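Local coordinates for protein tannase (Fusobacterium nucleatum subsp. nucleatum ATCC 25586, PDB 6YQ4) that acts against gallotannins as a tannase, probably a hydrolase of the alpha/beta-hydrolase fold, and carries a bound magnesium ion, at residues R437-A442 with D479-E484; F201-Y206 with T431-W436; G168-A173 with P208-E213. One frame throughout, in Å; residues are numbered along the deposited sequence.

Three contacts show how chemistry changes with depth in one fold. Contact 1 lies at the surface and contacts 2 and 3 are buried. Contacts 1 and 2 share strand 435-439: contact 2 joins its start to strand 202-206, and contact 1 joins its end to the chain entering helix 482-493. Y206 couples the two through a probable hydrogen bond to D481. Contact 3 sets helix 167-177 against the chain leaving strand 202-206, and S172 OG on that helix makes a hydrogen bond to S204 O of the strand. Contact 1 relies on charge and water, contact 2 on backbone pairing with aromatic packing, and contact 3 on close apolar fit without direct hydrogen bonds.

Contact 1: residues R437-A442 with D479-E484; sequences RIRHGA and DYDLEE
R437 and D481 meet from opposite directions, and one carboxylate oxygen takes both terminal nitrogens, NH1 and NH2. R437 NH2 donates to D481 OD1 at 2.7 Å, while the bond from R437 NH1 to the same OD1 is 2.9 Å long and more bent. OD1 lies nearly in the guanidinium plane, yet both nitrogens approach it from one face of the carboxylate, the two flat groups being turned 41° apart. This is therefore an end-on salt bridge to a single atom. The R437 chain, with CG anti to the backbone N (chi1 -169°) and extended as far as NE, spans the gap from the strand, and its NH2 also comes to 3.7 Å from E484 CB.

The setting is the C-terminal end of strand 435-439, in a sheet consistent with the alpha/beta-hydrolase fold, facing the start of the last helix, 482-493. D481 occupies the N-cap position of that helix, but its carboxylate makes no capping bond. OD1 serves the strand instead, and OD2 is hydrogen-bonded by Y206 OH.

R439 CZ lies over one face of the R437 guanidinium, 3.6 Å above its plane and offset toward the rim; the two cations are probably eased by the carboxylate beside them. No N-H of R439 points at D481. A water does the joining, accepting from R439 NE at 3.0 Å and donating to D481 OD1, and a second water donates to E484 OE2 while receiving only a weak bond from R439 NH2. The R439 guanidinium is further held by NH1 donating to I438 O, and NH2 also bonds N467.

Y480 brings its hydroxyl alongside the base of R439, OH lying 3.5 Å from R439 CB. Its ring, turned 46° from the R439 guanidinium, packs edge-to-face with Y206.

Contact 2: residues F201-Y206 with T431-W436; sequences FAVSAY and TSTKYW
One face of the W436 indole receives V203: CG2 stands 3.9 Å from the centroid of the six-membered ring and only 16° off its normal, a CH-pi contact, while CB of V203 closes to 3.6 Å from W436 CE3. K434 O lies at the indole edge, in plane. The ring is also held by its own segment, since W436 NE1 donates to T433 O at 2.9 Å. Y435 has K434 CB over one face, and its ring meets that of F201 obliquely, with planes at 47° and F201 CZ 3.5 Å from Y435 CE2.

Between these groups runs the backbone. V203 N donates to Y435 O at 2.9 Å, and A202 sets its CB 3.8 Å from the CB of Y435, on the sheet face opposite to V203 and W436. Where the pairing gives out, a water takes over, donating to F201 O and accepting from K434 N. T433 turns CG2 anti to the backbone N, laying that methyl 3.6 Å from F201 O, and its hydroxyl bonds to I200 O.

Parallel pairing of A202 with Y435 and of V203 with W436 joins strands distant in sequence, as in the central sheet of alpha/beta hydrolases, with helix 482-493 touching F201 and Y435 through V492, and helix 167-177 touching V203 and W436.

Contact 3: residues G168-A173 with P208-E213; sequences GGALSA and PITNLE
I209 O accepts a hydrogen bond from Y82 OH, outside the two segments, and the methyl CB of A170 packs against the same oxygen at 3.4 Å in van der Waals contact. The side chain of A170 also touches Y82. On the next residue T210 takes chi1 36°, which sets OG1 between the backbone N and the carbonyl carbon and swings the methyl toward the helix. T210 CG2 consequently meets A170 CB at 3.4 Å, methyl against methyl.

P208 approaches the helix backbone itself. Its ring atom CB rests 3.7 Å from A170 N and 3.8 Å from the carbonyl carbon C of G169. The absence of a side chain at G169 lets the chains come close, with G169 CA 4.4 Å from P208 CA, while G169 O remains in the helix, accepting from A173 N at 2.9 Å. Past the proline, only a weak bond joins T210 N to P208 O.

The GxSxG pattern G164-G168 runs into the start of helix 167-177, consistent with a nucleophile elbow, with S166 as the probable nucleophile. I209 makes a backbone hydrogen bond with S166 and touches it with its side chain, whose nearest atom is about 4 Å from a glycerol, probably from the crystallisation liquor, though such molecules often mark pockets.

No direct hydrogen bond crosses between the segments. The contact is van der Waals packing of methyls and a proline ring on glycine backbone, so the fit depends on close shape, with no polar bond to direct it, while I209 O finds its partner in a neighbouring residue.

Contact 1: residues R437-A442 with D479-E484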
loop_
_atom_site.group_PDB
_atom_site.type_symbol
_atom_site.label_atom_id
_atom_site.label_comp_id
_atom_site.label_asym_id
_atom_site.label_seq_id
_atom_site.Cartn_x
_atom_site.Cartn_y
_atom_site.Cartn_z
ATOM N N ARG A 437 -2.898 8.600 6.434
ATOM C CA ARG A 437 -4.061 8.772 5.571
ATOM C C ARG A 437 -4.229 7.493 4.759
ATOM O O ARG A 437 -3.304 7.069 4.052
ATOM C CB ARG A 437 -3.915 10.000 4.662
ATOM C CG ARG A 437 -5.205 10.376 3.947
ATOM C CD ARG A 437 -4.919 11.387 2.888
ATOM N NE ARG A 437 -6.115 11.972 2.283
ATOM C CZ ARG A 437 -6.534 11.718 1.045
ATOM N NH1 ARG A 437 -5.879 10.841 0.265
ATOM N NH2 ARG A 437 -7.618 12.330 0.584
ATOM N N ILE A 438 -5.403 6.882 4.870
ATOM C CA ILE A 438 -5.680 5.557 4.336
ATOM C C ILE A 438 -6.977 5.656 3.546
ATOM O O ILE A 438 -7.952 6.255 4.018
ATOM C CB ILE A 438 -5.787 4.506 5.463
ATOM C CG1 ILE A 438 -4.448 4.290 6.157
ATOM C CG2 ILE A 438 -6.268 3.189 4.959
ATOM C CD1 ILE A 438 -4.590 3.497 7.459
ATOM N N ARG A 439 -6.968 5.129 2.324
ATOM C CA ARG A 439 -8.123 5.164 1.438
ATOM C C ARG A 439 -8.331 3.771 0.897
ATOM O O ARG A 439 -7.375 3.141 0.432
ATOM C CB ARG A 439 -7.938 6.142 0.263
ATOM C CG ARG A 439 -8.068 7.645 0.596
ATOM C CD ARG A 439 -9.427 7.981 1.235
ATOM N NE ARG A 439 -9.556 9.386 1.650
ATOM C CZ ARG A 439 -9.228 9.853 2.860
ATOM N NH1 ARG A 439 -8.737 9.038 3.794
ATOM N NH2 ARG A 439 -9.406 11.136 3.148
ATOM N N HIS A 440 -9.565 3.291 0.929
ATOM C CA HIS A 440 -9.901 2.057 0.220
ATOM C C HIS A 440 -11.288 2.223 -0.364
ATOM O O HIS A 440 -12.244 2.442 0.382
ATOM C CB HIS A 440 -9.845 0.837 1.141
ATOM C CG HIS A 440 -10.129 -0.450 0.437
ATOM N ND1 HIS A 440 -9.132 -1.271 -0.045
ATOM C CD2 HIS A 440 -11.300 -1.041 0.101
ATOM C CE1 HIS A 440 -9.677 -2.323 -0.630
ATOM N NE2 HIS A 440 -10.992 -2.207 -0.555
ATOM N N GLY A 441 -11.404 2.112 -1.684
ATOM C CA GLY A 441 -12.651 2.457 -2.345
ATOM C C GLY A 441 -13.783 1.491 -2.024
ATOM O O GLY A 441 -13.588 0.284 -1.869
ATOM N N ALA A 442 -14.997 2.042 -1.962
ATOM C CA ALA A 442 -16.181 1.274 -1.593
ATOM C C ALA A 442 -16.523 0.149 -2.587
ATOM O O ALA A 442 -17.247 -0.778 -2.210
ATOM C CB ALA A 442 -17.358 2.242 -1.425
ATOM N N ASP A 479 -4.186 8.185 -5.923
ATOM C CA ASP A 479 -3.888 9.538 -6.405
ATOM C C ASP A 479 -5.050 10.143 -7.177
ATOM O O ASP A 479 -4.840 10.972 -8.064
ATOM C CB ASP A 479 -2.619 9.569 -7.275
ATOM C CG ASP A 479 -1.366 9.205 -6.502
ATOM O OD1 ASP A 479 -0.307 9.074 -7.147
ATOM O OD2 ASP A 479 -1.424 9.064 -5.253
ATOM N N TYR A 480 -6.282 9.720 -6.891
ATOM C CA TYR A 480 -7.426 10.267 -7.608
ATOM C C TYR A 480 -7.985 11.513 -6.934
ATOM O O TYR A 480 -8.972 12.075 -7.417
ATOM C CB TYR A 480 -8.520 9.212 -7.738
ATOM C CG TYR A 480 -8.701 8.427 -6.468
ATOM C CD1 TYR A 480 -8.057 7.217 -6.289
ATOM C CD2 TYR A 480 -9.506 8.902 -5.439
ATOM C CE1 TYR A 480 -8.202 6.500 -5.143
ATOM C CE2 TYR A 480 -9.640 8.195 -4.271
ATOM C CZ TYR A 480 -8.988 6.994 -4.129
ATOM O OH TYR A 480 -9.123 6.255 -2.981
ATOM N N ASP A 481 -7.349 11.968 -5.860
ATOM C CA ASP A 481 -7.842 13.039 -4.997
ATOM C C ASP A 481 -6.687 13.933 -4.557
ATOM O O ASP A 481 -6.556 14.281 -3.381
ATOM C CB ASP A 481 -8.538 12.440 -3.775
ATOM C CG ASP A 481 -7.623 11.490 -2.994
ATOM O OD1 ASP A 481 -7.933 11.176 -1.825
ATOM O OD2 ASP A 481 -6.580 11.060 -3.549
ATOM N N LEU A 482 -5.817 14.315 -5.502
ATOM C CA LEU A 482 -4.579 14.992 -5.108
ATOM C C LEU A 482 -4.841 16.301 -4.373
ATOM O O LEU A 482 -4.027 16.713 -3.535
ATOM C CB LEU A 482 -3.689 15.253 -6.325
ATOM C CG LEU A 482 -3.120 13.974 -6.943
ATOM C CD1 LEU A 482 -2.082 14.280 -8.008
ATOM C CD2 LEU A 482 -2.534 13.073 -5.869
ATOM N N GLU A 483 -5.940 16.995 -4.688
ATOM C CA GLU A 483 -6.212 18.255 -3.997
ATOM C C GLU A 483 -6.481 18.004 -2.514
ATOM O O GLU A 483 -5.860 18.622 -1.650
ATOM C CB GLU A 483 -7.383 18.996 -4.643
ATOM C CG GLU A 483 -7.939 20.108 -3.759
ATOM C CD GLU A 483 -8.883 21.056 -4.498
ATOM O OE1 GLU A 483 -9.204 22.135 -3.950
ATOM O OE2 GLU A 483 -9.307 20.725 -5.623
ATOM N N GLU A 484 -7.349 17.041 -2.207
ATOM C CA GLU A 484 -7.584 16.655 -0.816
ATOM C C GLU A 484 -6.318 16.114 -0.155
ATOM O O GLU A 484 -6.046 16.418 1.012
ATOM C CB GLU A 484 -8.707 15.622 -0.757
ATOM C CG GLU A 484 -9.837 15.980 -1.679
ATOM C CD GLU A 484 -11.054 15.116 -1.468
ATOM O OE1 GLU A 484 -11.495 14.462 -2.453
ATOM O OE2 GLU A 484 -11.572 15.099 -0.326
HETATM O O HOH W 1 -10.677 10.782 -0.779
HETATM O O HOH W 2 -10.976 12.940 0.857
#

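Contact 2: residues F201-Y206 with T431-W436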
loop_
_atom_site.group_PDB
_atom_site.type_symbol
_atom_site.label_atom_id
_atom_site.label_comp_id
_atom_site.label_asym_id
_atom_site.label_seq_id
_atom_site.Cartn_x
_atom_site.Cartn_y
_atom_site.Cartn_z
ATOM N N PHE A 201 7.694 10.841 8.694
ATOM C CA PHE A 201 6.807 11.776 9.373
ATOM C C PHE A 201 5.334 11.407 9.211
ATOM O O PHE A 201 4.556 11.542 10.161
ATOM C CB PHE A 201 7.065 13.203 8.882
ATOM C CG PHE A 201 6.179 14.246 9.537
ATOM C CD1 PHE A 201 6.430 14.694 10.826
ATOM C CD2 PHE A 201 5.075 14.754 8.861
ATOM C CE1 PHE A 201 5.592 15.663 11.441
ATOM C CE2 PHE A 201 4.242 15.695 9.449
ATOM C CZ PHE A 201 4.507 16.160 10.754
ATOM N N ALA A 202 4.926 10.936 8.035
ATOM C CA ALA A 202 3.521 10.633 7.808
ATOM C C ALA A 202 3.405 9.649 6.653
ATOM O O ALA A 202 4.254 9.615 5.767
ATOM C CB ALA A 202 2.713 11.903 7.516
ATOM N N VAL A 203 2.346 8.847 6.687
ATOM C CA VAL A 203 2.082 7.807 5.707
ATOM C C VAL A 203 0.804 8.177 4.979
ATOM O O VAL A 203 -0.205 8.501 5.617
ATOM C CB VAL A 203 1.919 6.424 6.371
ATOM C CG1 VAL A 203 1.391 5.425 5.383
ATOM C CG2 VAL A 203 3.203 5.946 6.944
ATOM N N SER A 204 0.837 8.119 3.658
ATOM C CA SER A 204 -0.374 8.052 2.863
ATOM C C SER A 204 -0.348 6.743 2.090
ATOM O O SER A 204 0.673 6.405 1.489
ATOM C CB SER A 204 -0.499 9.243 1.905
ATOM O OG SER A 204 -1.340 8.874 0.820
ATOM N N ALA A 205 -1.466 6.010 2.126
ATOM C CA ALA A 205 -1.572 4.655 1.586
ATOM C C ALA A 205 -2.935 4.484 0.935
ATOM O O ALA A 205 -3.958 4.467 1.629
ATOM C CB ALA A 205 -1.376 3.585 2.659
ATOM N N TYR A 206 -2.942 4.349 -0.389
ATOM C CA TYR A 206 -4.139 4.009 -1.146
ATOM C C TYR A 206 -4.219 2.502 -1.271
ATOM O O TYR A 206 -3.236 1.858 -1.638
ATOM C CB TYR A 206 -4.116 4.629 -2.542
ATOM C CG TYR A 206 -4.136 6.135 -2.538
ATOM C CD1 TYR A 206 -2.955 6.859 -2.464
ATOM C CD2 TYR A 206 -5.345 6.834 -2.593
ATOM C CE1 TYR A 206 -2.976 8.238 -2.453
ATOM C CE2 TYR A 206 -5.383 8.214 -2.588
ATOM C CZ TYR A 206 -4.200 8.902 -2.516
ATOM O OH TYR A 206 -4.226 10.254 -2.530
ATOM N N THR A 431 5.106 3.637 18.116
ATOM C CA THR A 431 5.366 3.914 16.715
ATOM C C THR A 431 5.520 5.413 16.533
ATOM O O THR A 431 4.705 6.193 17.038
ATOM C CB THR A 431 4.232 3.359 15.847
ATOM O OG1 THR A 431 4.262 1.935 15.913
ATOM C CG2 THR A 431 4.399 3.764 14.400
ATOM N N SER A 432 6.619 5.816 15.881
ATOM C CA SER A 432 7.011 7.222 15.868
ATOM C C SER A 432 6.257 8.027 14.819
ATOM O O SER A 432 6.127 9.250 14.967
ATOM C CB SER A 432 8.530 7.374 15.650
ATOM O OG SER A 432 9.016 6.745 14.465
ATOM N N THR A 433 5.766 7.382 13.766
ATOM C CA THR A 433 5.024 8.096 12.735
ATOM C C THR A 433 3.630 8.419 13.267
ATOM O O THR A 433 2.840 7.511 13.543
ATOM C CB THR A 433 4.949 7.264 11.455
ATOM O OG1 THR A 433 6.278 7.028 10.967
ATOM C CG2 THR A 433 4.158 7.990 10.390
ATOM N N LYS A 434 3.321 9.710 13.394
ATOM C CA LYS A 434 2.050 10.097 13.995
ATOM C C LYS A 434 0.889 10.065 13.000
ATOM O O LYS A 434 -0.223 9.681 13.370
ATOM C CB LYS A 434 2.168 11.487 14.635
ATOM C CG LYS A 434 1.560 11.588 16.051
ATOM C CD LYS A 434 1.656 13.028 16.645
ATOM C CE LYS A 434 0.268 13.681 16.806
ATOM N NZ LYS A 434 0.325 15.001 17.538
ATOM N N TYR A 435 1.097 10.478 11.751
ATOM C CA TYR A 435 -0.009 10.802 10.852
ATOM C C TYR A 435 -0.142 9.801 9.707
ATOM O O TYR A 435 0.849 9.413 9.079
ATOM C CB TYR A 435 0.166 12.206 10.291
ATOM C CG TYR A 435 0.384 13.265 11.335
ATOM C CD1 TYR A 435 -0.686 13.755 12.084
ATOM C CD2 TYR A 435 1.652 13.772 11.578
ATOM C CE1 TYR A 435 -0.504 14.715 13.047
ATOM C CE2 TYR A 435 1.856 14.744 12.522
ATOM C CZ TYR A 435 0.761 15.209 13.268
ATOM O OH TYR A 435 0.925 16.186 14.206
ATOM N N TRP A 436 -1.385 9.406 9.430
ATOM C CA TRP A 436 -1.717 8.301 8.530
ATOM C C TRP A 436 -2.971 8.666 7.762
ATOM O O TRP A 436 -3.988 9.000 8.373
ATOM C CB TRP A 436 -1.968 6.982 9.296
ATOM C CG TRP A 436 -0.779 6.549 10.108
ATOM C CD1 TRP A 436 -0.279 7.152 11.245
ATOM C CD2 TRP A 436 0.076 5.445 9.832
ATOM N NE1 TRP A 436 0.841 6.482 11.678
ATOM C CE2 TRP A 436 1.078 5.432 10.821
ATOM C CE3 TRP A 436 0.103 4.466 8.824
ATOM C CZ2 TRP A 436 2.079 4.460 10.851
ATOM C CZ3 TRP A 436 1.086 3.497 8.871
ATOM C CH2 TRP A 436 2.067 3.505 9.865
HETATM O O HOH W 3 5.297 11.905 12.596
#

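Contact 3: residues G168-A173 with P208-E213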
loop_
_atom_site.group_PDB
_atom_site.type_symbol
_atom_site.label_atom_id
_atom_site.label_comp_id
_atom_site.label_asym_id
_atom_site.label_seq_id
_atom_site.Cartn_x
_atom_site.Cartn_y
_atom_site.Cartn_z
ATOM N N GLY A 168 2.274 -0.761 -3.228
ATOM C CA GLY A 168 3.051 0.387 -2.799
ATOM C C GLY A 168 2.446 1.148 -1.637
ATOM O O GLY A 168 3.173 1.861 -0.935
ATOM N N GLY A 169 1.131 1.030 -1.434
ATOM C CA GLY A 169 0.538 1.527 -0.202
ATOM C C GLY A 169 0.927 0.677 0.990
ATOM O O GLY A 169 1.191 1.196 2.078
ATOM N N ALA A 170 0.981 -0.643 0.799
ATOM C CA ALA A 170 1.506 -1.518 1.842
ATOM C C ALA A 170 2.911 -1.094 2.273
ATOM O O ALA A 170 3.211 -1.038 3.468
ATOM C CB ALA A 170 1.502 -2.959 1.341
ATOM N N LEU A 171 3.787 -0.786 1.314
ATOM C CA LEU A 171 5.157 -0.431 1.667
ATOM C C LEU A 171 5.215 0.934 2.348
ATOM O O LEU A 171 5.961 1.133 3.321
ATOM C CB LEU A 171 6.020 -0.452 0.411
ATOM C CG LEU A 171 6.261 -1.812 -0.255
ATOM C CD1 LEU A 171 7.125 -1.612 -1.486
ATOM C CD2 LEU A 171 6.912 -2.821 0.718
ATOM N N SER A 172 4.435 1.889 1.851
ATOM C CA SER A 172 4.338 3.177 2.535
ATOM C C SER A 172 3.865 2.995 3.985
ATOM O O SER A 172 4.494 3.498 4.927
ATOM C CB SER A 172 3.417 4.092 1.732
ATOM O OG SER A 172 2.919 5.125 2.523
ATOM N N ALA A 173 2.819 2.196 4.194
ATOM C CA ALA A 173 2.347 1.912 5.553
ATOM C C ALA A 173 3.405 1.192 6.384
ATOM O O ALA A 173 3.636 1.540 7.551
ATOM C CB ALA A 173 1.065 1.084 5.500
ATOM N N PRO A 208 -4.001 -0.257 0.448
ATOM C CA PRO A 208 -2.821 -1.084 0.733
ATOM C C PRO A 208 -3.164 -2.565 0.675
ATOM O O PRO A 208 -4.160 -3.008 1.243
ATOM C CB PRO A 208 -2.413 -0.670 2.157
ATOM C CG PRO A 208 -3.642 -0.043 2.764
ATOM C CD PRO A 208 -4.410 0.563 1.608
ATOM N N ILE A 209 -2.323 -3.332 -0.008
ATOM C CA ILE A 209 -2.449 -4.786 -0.008
ATOM C C ILE A 209 -1.490 -5.321 1.048
ATOM O O ILE A 209 -0.378 -5.745 0.705
ATOM C CB ILE A 209 -2.150 -5.392 -1.405
ATOM C CG1 ILE A 209 -2.985 -4.731 -2.509
ATOM C CG2 ILE A 209 -2.341 -6.909 -1.449
ATOM C CD1 ILE A 209 -4.459 -4.802 -2.309
ATOM N N THR A 210 -1.894 -5.276 2.333
ATOM C CA THR A 210 -1.106 -5.758 3.484
ATOM C C THR A 210 -1.795 -6.878 4.242
ATOM O O THR A 210 -2.847 -7.389 3.835
ATOM C CB THR A 210 -0.832 -4.702 4.565
ATOM O OG1 THR A 210 -1.955 -3.808 4.730
ATOM C CG2 THR A 210 0.468 -4.017 4.388
ATOM N N ASN A 211 -1.216 -7.187 5.415
ATOM C CA ASN A 211 -1.701 -8.259 6.279
ATOM C C ASN A 211 -1.905 -9.549 5.483
ATOM O O ASN A 211 -2.916 -10.247 5.652
ATOM C CB ASN A 211 -2.986 -7.832 6.958
ATOM C CG ASN A 211 -3.182 -8.465 8.307
ATOM O OD1 ASN A 211 -2.506 -9.432 8.653
ATOM N ND2 ASN A 211 -4.107 -7.887 9.110
ATOM N N LEU A 212 -0.927 -9.868 4.612
ATOM C CA LEU A 212 -1.148 -10.859 3.551
ATOM C C LEU A 212 -1.588 -12.210 4.107
ATOM O O LEU A 212 -2.547 -12.812 3.614
ATOM C CB LEU A 212 0.112 -11.018 2.701
ATOM C CG LEU A 212 0.345 -9.741 1.910
ATOM C CD1 LEU A 212 1.620 -9.827 1.117
ATOM C CD2 LEU A 212 -0.858 -9.482 1.041
ATOM N N GLU A 213 -0.915 -12.695 5.147
ATOM C CA GLU A 213 -1.282 -13.988 5.712
ATOM C C GLU A 213 -2.678 -13.997 6.347
ATOM O O GLU A 213 -3.227 -15.087 6.551
ATOM C CB GLU A 213 -0.222 -14.426 6.743
ATOM C CG GLU A 213 -0.124 -13.571 8.007
ATOM C CD GLU A 213 0.816 -12.397 7.835
ATOM O OE1 GLU A 213 0.973 -11.971 6.667
ATOM O OE2 GLU A 213 1.373 -11.884 8.850
#